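Local coordinates for probable sulfate-binding lipoprotein SubI (Mycobacterium tuberculosis, PDB 6DDN) that probably binds sulfate outside the cell membrane as the solute-binding component of a sulfate transport system, at residues 68-71 with 72-76; 193-196 with 197-200; 284-287 with 288-291. All coordinates share one frame; numbering follows the deposited sequence.

Contact 1: residues 68-71 with 72-76; sequences AVIP and AFNAS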
# COMPACT_ATOMS: atom_id res chain seq x y z
N ALA A 68 -12.00 -8.48 7.03
CA ALA A 68 -13.04 -9.17 6.28
C ALA A 68 -12.62 -10.57 5.84
O ALA A 68 -13.48 -11.45 5.71
CB ALA A 68 -13.45 -8.36 5.05
N VAL A 69 -11.33 -10.78 5.62
CA VAL A 69 -10.85 -12.08 5.16
C VAL A 69 -10.71 -13.06 6.32
O VAL A 69 -10.99 -14.25 6.16
CB VAL A 69 -9.52 -11.89 4.40
CG1 VAL A 69 -8.66 -13.14 4.50
CG2 VAL A 69 -9.78 -11.52 2.95
N ILE A 70 -10.29 -12.58 7.49
CA ILE A 70 -10.08 -13.47 8.63
C ILE A 70 -11.36 -14.21 9.03
O ILE A 70 -11.30 -15.43 9.23
CB ILE A 70 -9.45 -12.70 9.80
CG1 ILE A 70 -8.02 -12.28 9.45
CG2 ILE A 70 -9.47 -13.53 11.07
CD1 ILE A 70 -7.49 -11.14 10.30
N PRO A 71 -12.52 -13.55 9.15
CA PRO A 71 -13.75 -14.33 9.41
C PRO A 71 -14.03 -15.38 8.35
O PRO A 71 -14.47 -16.49 8.67
CB PRO A 71 -14.84 -13.25 9.45
CG PRO A 71 -14.13 -12.02 9.85
CD PRO A 71 -12.79 -12.10 9.18
N ALA A 72 -13.78 -15.06 7.07
CA ALA A 72 -13.94 -16.06 6.02
C ALA A 72 -12.92 -17.18 6.17
O ALA A 72 -13.24 -18.35 5.93
CB ALA A 72 -13.81 -15.40 4.65
N PHE A 73 -11.69 -16.83 6.55
CA PHE A 73 -10.69 -17.86 6.82
C PHE A 73 -11.13 -18.75 7.97
O PHE A 73 -11.06 -19.98 7.89
CB PHE A 73 -9.35 -17.19 7.12
CG PHE A 73 -8.27 -18.15 7.52
CD1 PHE A 73 -7.88 -19.17 6.67
CD2 PHE A 73 -7.63 -18.02 8.74
CE1 PHE A 73 -6.88 -20.04 7.04
CE2 PHE A 73 -6.63 -18.88 9.11
CZ PHE A 73 -6.25 -19.90 8.26
N ASN A 74 -11.62 -18.14 9.06
CA ASN A 74 -12.03 -18.91 10.23
C ASN A 74 -13.25 -19.78 9.97
O ASN A 74 -13.52 -20.70 10.75
CB ASN A 74 -12.30 -17.97 11.41
CG ASN A 74 -11.03 -17.34 11.96
OD1 ASN A 74 -10.98 -16.15 12.24
ND2 ASN A 74 -9.99 -18.16 12.11
N ALA A 75 -13.99 -19.52 8.89
CA ALA A 75 -15.13 -20.35 8.52
C ALA A 75 -14.76 -21.42 7.51
O ALA A 75 -15.66 -22.08 6.98
CB ALA A 75 -16.26 -19.48 7.98
N SER A 76 -13.47 -21.61 7.23
CA SER A 76 -13.01 -22.61 6.28
C SER A 76 -12.43 -23.81 7.02
O SER A 76 -12.23 -23.78 8.24
CB SER A 76 -11.97 -22.01 5.33
OG SER A 76 -10.70 -21.94 5.95

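Contact 2: residues 193-196 with 197-200; sequences GRNN and QAGI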
# COMPACT_ATOMS: atom_id res chain seq x y z
N GLY A 193 11.18 7.56 -16.08
CA GLY A 193 12.63 7.57 -16.01
C GLY A 193 13.34 8.13 -17.23
O GLY A 193 14.58 8.10 -17.26
N ARG A 194 12.62 8.64 -18.22
CA ARG A 194 13.29 9.14 -19.42
C ARG A 194 13.95 10.48 -19.14
O ARG A 194 15.18 10.58 -19.18
CB ARG A 194 12.30 9.23 -20.58
CG ARG A 194 12.07 7.88 -21.26
CD ARG A 194 10.63 7.69 -21.67
NE ARG A 194 10.33 6.30 -22.01
CZ ARG A 194 9.52 5.51 -21.31
NH1 ARG A 194 8.92 5.96 -20.22
NH2 ARG A 194 9.30 4.26 -21.70
N ASN A 195 13.16 11.51 -18.85
CA ASN A 195 13.72 12.79 -18.40
C ASN A 195 13.75 12.75 -16.88
O ASN A 195 12.85 13.24 -16.18
CB ASN A 195 12.90 13.94 -18.96
CG ASN A 195 13.20 15.26 -18.28
OD1 ASN A 195 12.59 15.58 -17.28
ND2 ASN A 195 14.12 16.03 -18.84
N ASN A 196 14.80 12.12 -16.35
CA ASN A 196 14.90 11.91 -14.91
C ASN A 196 14.95 13.22 -14.13
O ASN A 196 14.57 13.24 -12.95
CB ASN A 196 16.14 11.06 -14.60
CG ASN A 196 16.55 11.11 -13.13
OD1 ASN A 196 16.10 10.30 -12.32
ND2 ASN A 196 17.41 12.06 -12.79
N GLN A 197 15.37 14.31 -14.76
CA GLN A 197 15.56 15.55 -14.01
C GLN A 197 14.24 16.24 -13.68
O GLN A 197 14.06 16.68 -12.54
CB GLN A 197 16.48 16.50 -14.79
CG GLN A 197 16.87 17.76 -14.02
CD GLN A 197 17.54 17.49 -12.68
OE1 GLN A 197 18.10 16.42 -12.45
NE2 GLN A 197 17.47 18.47 -11.78
N ALA A 198 13.30 16.35 -14.63
CA ALA A 198 12.04 17.00 -14.28
C ALA A 198 11.17 16.13 -13.39
O ALA A 198 10.26 16.65 -12.74
CB ALA A 198 11.25 17.41 -15.53
N GLY A 199 11.41 14.82 -13.36
CA GLY A 199 10.81 14.01 -12.32
C GLY A 199 11.32 14.42 -10.95
O GLY A 199 10.54 14.67 -10.03
N ILE A 200 12.64 14.51 -10.81
CA ILE A 200 13.24 14.97 -9.55
C ILE A 200 12.83 16.41 -9.26
O ILE A 200 12.45 16.75 -8.14
CB ILE A 200 14.77 14.83 -9.61
CG1 ILE A 200 15.17 13.37 -9.87
CG2 ILE A 200 15.40 15.33 -8.32
CD1 ILE A 200 15.16 12.50 -8.64

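Contact 3: residues 284-287 with 288-291; sequences QYTV and QAQK. With PEG (di(hydroxyethyl)ether), chain N.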
# COMPACT_ATOMS: atom_id res chain seq x y z
N GLN A 284 -5.51 -16.43 0.89
CA GLN A 284 -5.69 -15.11 0.30
C GLN A 284 -5.87 -15.18 -1.21
O GLN A 284 -6.59 -14.36 -1.78
CB GLN A 284 -4.49 -14.22 0.64
CG GLN A 284 -4.23 -14.08 2.13
CD GLN A 284 -5.49 -13.77 2.90
OE1 GLN A 284 -6.30 -12.94 2.49
NE2 GLN A 284 -5.66 -14.44 4.04
N TYR A 285 -5.23 -16.15 -1.86
CA TYR A 285 -5.31 -16.27 -3.31
C TYR A 285 -6.53 -17.06 -3.77
O TYR A 285 -6.71 -17.23 -4.98
CB TYR A 285 -4.03 -16.93 -3.84
CG TYR A 285 -2.80 -16.08 -3.59
CD1 TYR A 285 -2.43 -15.08 -4.47
CD2 TYR A 285 -2.02 -16.27 -2.46
CE1 TYR A 285 -1.32 -14.29 -4.25
CE2 TYR A 285 -0.90 -15.49 -2.22
CZ TYR A 285 -0.55 -14.51 -3.12
OH TYR A 285 0.56 -13.73 -2.89
N THR A 286 -7.37 -17.53 -2.85
CA THR A 286 -8.60 -18.19 -3.23
C THR A 286 -9.54 -17.19 -3.91
O THR A 286 -9.40 -15.97 -3.78
CB THR A 286 -9.30 -18.80 -2.02
OG1 THR A 286 -9.65 -17.77 -1.09
CG2 THR A 286 -8.38 -19.81 -1.33
N VAL A 287 -10.52 -17.74 -4.64
CA VAL A 287 -11.48 -16.89 -5.33
C VAL A 287 -12.25 -16.04 -4.32
O VAL A 287 -12.44 -14.83 -4.52
CB VAL A 287 -12.42 -17.75 -6.19
CG1 VAL A 287 -13.70 -16.98 -6.52
CG2 VAL A 287 -11.71 -18.20 -7.46
N GLN A 288 -12.67 -16.64 -3.21
CA GLN A 288 -13.46 -15.92 -2.21
C GLN A 288 -12.66 -14.77 -1.61
O GLN A 288 -13.14 -13.63 -1.55
CB GLN A 288 -13.93 -16.88 -1.12
CG GLN A 288 -14.84 -16.23 -0.10
CD GLN A 288 -14.99 -17.06 1.17
OE1 GLN A 288 -14.24 -18.02 1.39
NE2 GLN A 288 -15.95 -16.69 2.01
N ALA A 289 -11.44 -15.06 -1.15
CA ALA A 289 -10.63 -14.02 -0.52
C ALA A 289 -10.33 -12.88 -1.49
O ALA A 289 -10.33 -11.71 -1.11
CB ALA A 289 -9.33 -14.61 0.02
N GLN A 290 -10.08 -13.21 -2.76
CA GLN A 290 -9.84 -12.17 -3.76
C GLN A 290 -11.07 -11.31 -3.96
O GLN A 290 -10.97 -10.09 -4.11
CB GLN A 290 -9.40 -12.80 -5.08
CG GLN A 290 -7.99 -13.37 -5.05
CD GLN A 290 -6.93 -12.29 -5.06
OE1 GLN A 290 -6.62 -11.73 -6.11
NE2 GLN A 290 -6.37 -12.00 -3.89
N LYS A 291 -12.26 -11.93 -3.95
CA LYS A 291 -13.49 -11.15 -3.99
C LYS A 291 -13.61 -10.25 -2.77
O LYS A 291 -14.04 -9.10 -2.87
CB LYS A 291 -14.70 -12.08 -4.08
CG LYS A 291 -15.00 -12.62 -5.46
CD LYS A 291 -16.24 -13.51 -5.42
CE LYS A 291 -16.53 -14.14 -6.77
NZ LYS A 291 -17.41 -15.33 -6.63
C1 PEG N . -12.78 -20.38 -2.69
O1 PEG N . -12.91 -19.19 -3.40
C2 PEG N . -12.10 -21.42 -3.58
O2 PEG N . -11.18 -20.78 -4.43
C3 PEG N . -10.60 -21.62 -5.38
C4 PEG N . -9.15 -21.19 -5.59
O4 PEG N . -8.48 -21.25 -4.36

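Contact 1: residues 68-71 with 72-76
Ile70 and Asn74 sit one turn apart near the end of helix 63-74, and their side chains run alongside each other in the same direction. Ile70 CG2 comes 3.2 Å from Asn74 OD1, a methyl branch beside an amide oxygen. The backbone holds the pair together: Asn74 N donates to Ile70 O at 2.7 Å, with an N-H...O angle of 161°. Phe73 N makes the matching bond to Val69 O, also 2.7 Å. Phe73 CB rests against Ile70 O. The bond from Ala75 N to Pro71 O is weak, at 3.1 Å and 126°.

Further out, Asn74 ND2 donates to the carbonyl oxygens of Val82 and Gly79, which ties its amide to the loop before strand 83-88. Phe73 CG is anti to the backbone N (chi1 176°), which carries the ring off this turn to the rings of Phe280 and Phe283. Val69 also packs on Phe283 of helix 274-284. Ile70 reaches Val84 and Thr86 of strand 83-88. One side of the turn is therefore buried, while Pro71 and Ala75 lie on the exposed side. This is the C-terminal turn of the helix in a beta-alpha-beta unit, strand 53-58, helix 63-74 and strand 83-88, whose two strands run parallel.

Contact 2: residues 193-196 with 197-200
Asn196 and Ile200 meet across the first turn of helix 196-210. Ile200 N donates to Asn196 O at 3.1 Å, with an N-H...O angle of 165°. The donor is tilted 27° from the carbonyl plane. Ile200 CG1 also closes on the same oxygen, at 3.1 Å, so Asn196 O meets both the N-H and a side-chain carbon of Ile200. The two side chains pass each other at a slant. Asn196 ND2 lies 3.9 Å from Ile200 CG1, a loose contact between amide and aliphatic chain. Asn196 OD1 lies about as near to that carbon, but its polar partner is outside this turn: it is hydrogen-bonded to Tyr186 OH of helix 177-190. That bond should help to fix the rotation of the amide.

Gln197 follows directly in the chain, and its part here is mostly that of a neighbour. Its CB lies 3.7 Å from Asn196 C. The rest of the side chain is bent and lies on the exposed side of the helix.

Asn195 is the N-cap residue. Its CG stands anti to its own backbone N, beside the carbonyl carbon, and this swings the amide forward over the start of the helix. There OD1 accepts from Ala198 N at 2.8 Å, with an N-H...O angle of 144°. The exact place of OD1 is less sure, because it is modelled too close to a neighbouring atom.

The chemistry is that of a polar helix start at the surface. As modelled, the Asn195 side-chain oxygen takes an N-H of the first turn that has no earlier helical carbonyl to bond. Asn196 O takes the regular i to i+4 bond from Ile200 N.

Contact 3: residues 284-287 with 288-291
The backbone leaves helix 274-284, turns through an extended Thr286, and enters helix 287-295 with bonds from Gln290 N to Thr286 O and from Lys291 N to Val287 O, both 3.0 Å. Thr286 is the N-cap. Its OG1 accepts from Ala289 N at 3.2 Å, nearly straight at 161°. Chi1 of 62° sets OG1 between the backbone N and the carbonyl carbon, turned to the first turn of the helix. OG1 is also hydrogen-bonded to Phe283 O. This is a short link between two helices, with threonine N-capping the second, in a protein assigned to the type 2 periplasmic binding protein fold.

Gln290 bends and folds back along the turn. Its NE2 reaches Gln284 O at 3.2 Å from above the carbonyl plane, 36° out of it. NE2 also donates to Pro137 O, and OE1 accepts from Asp302 N, so the buried amide is held at both ends. Ala289 CB points into the turn and packs 3.3 Å from Gln284 O. A di(hydroxyethyl)ether molecule, probably from crystallisation, takes N-H groups of the helix start: Val287 N to O2 at 3.1 Å, and Gln288 N to O1. Lys291 CE lies 4.0 Å from Val287 CG1.

The three contacts follow one another along the chain. Contacts 1 and 3 are neighbours, with centres about 11 Å apart on the same side of the chain's centre. Helix 63-74 packs there on helices 274-284 and 287-295. Val69 CG1 lies 3.1 Å from Gln284 OE1, and Ala72 CB lies 3.6 Å from Gln288 NE2. Residues more than 200 positions apart in sequence thus build one packed region. Contact 2 stands on the opposite side of the centre, at the start of helix 196-210. Its centre is about 45 Å from that of contact 1 and about 38 Å from that of contact 3. This is consistent with contacts 1 and 3 sharing one lobe of a two-lobed binding protein and contact 2 lying in the other.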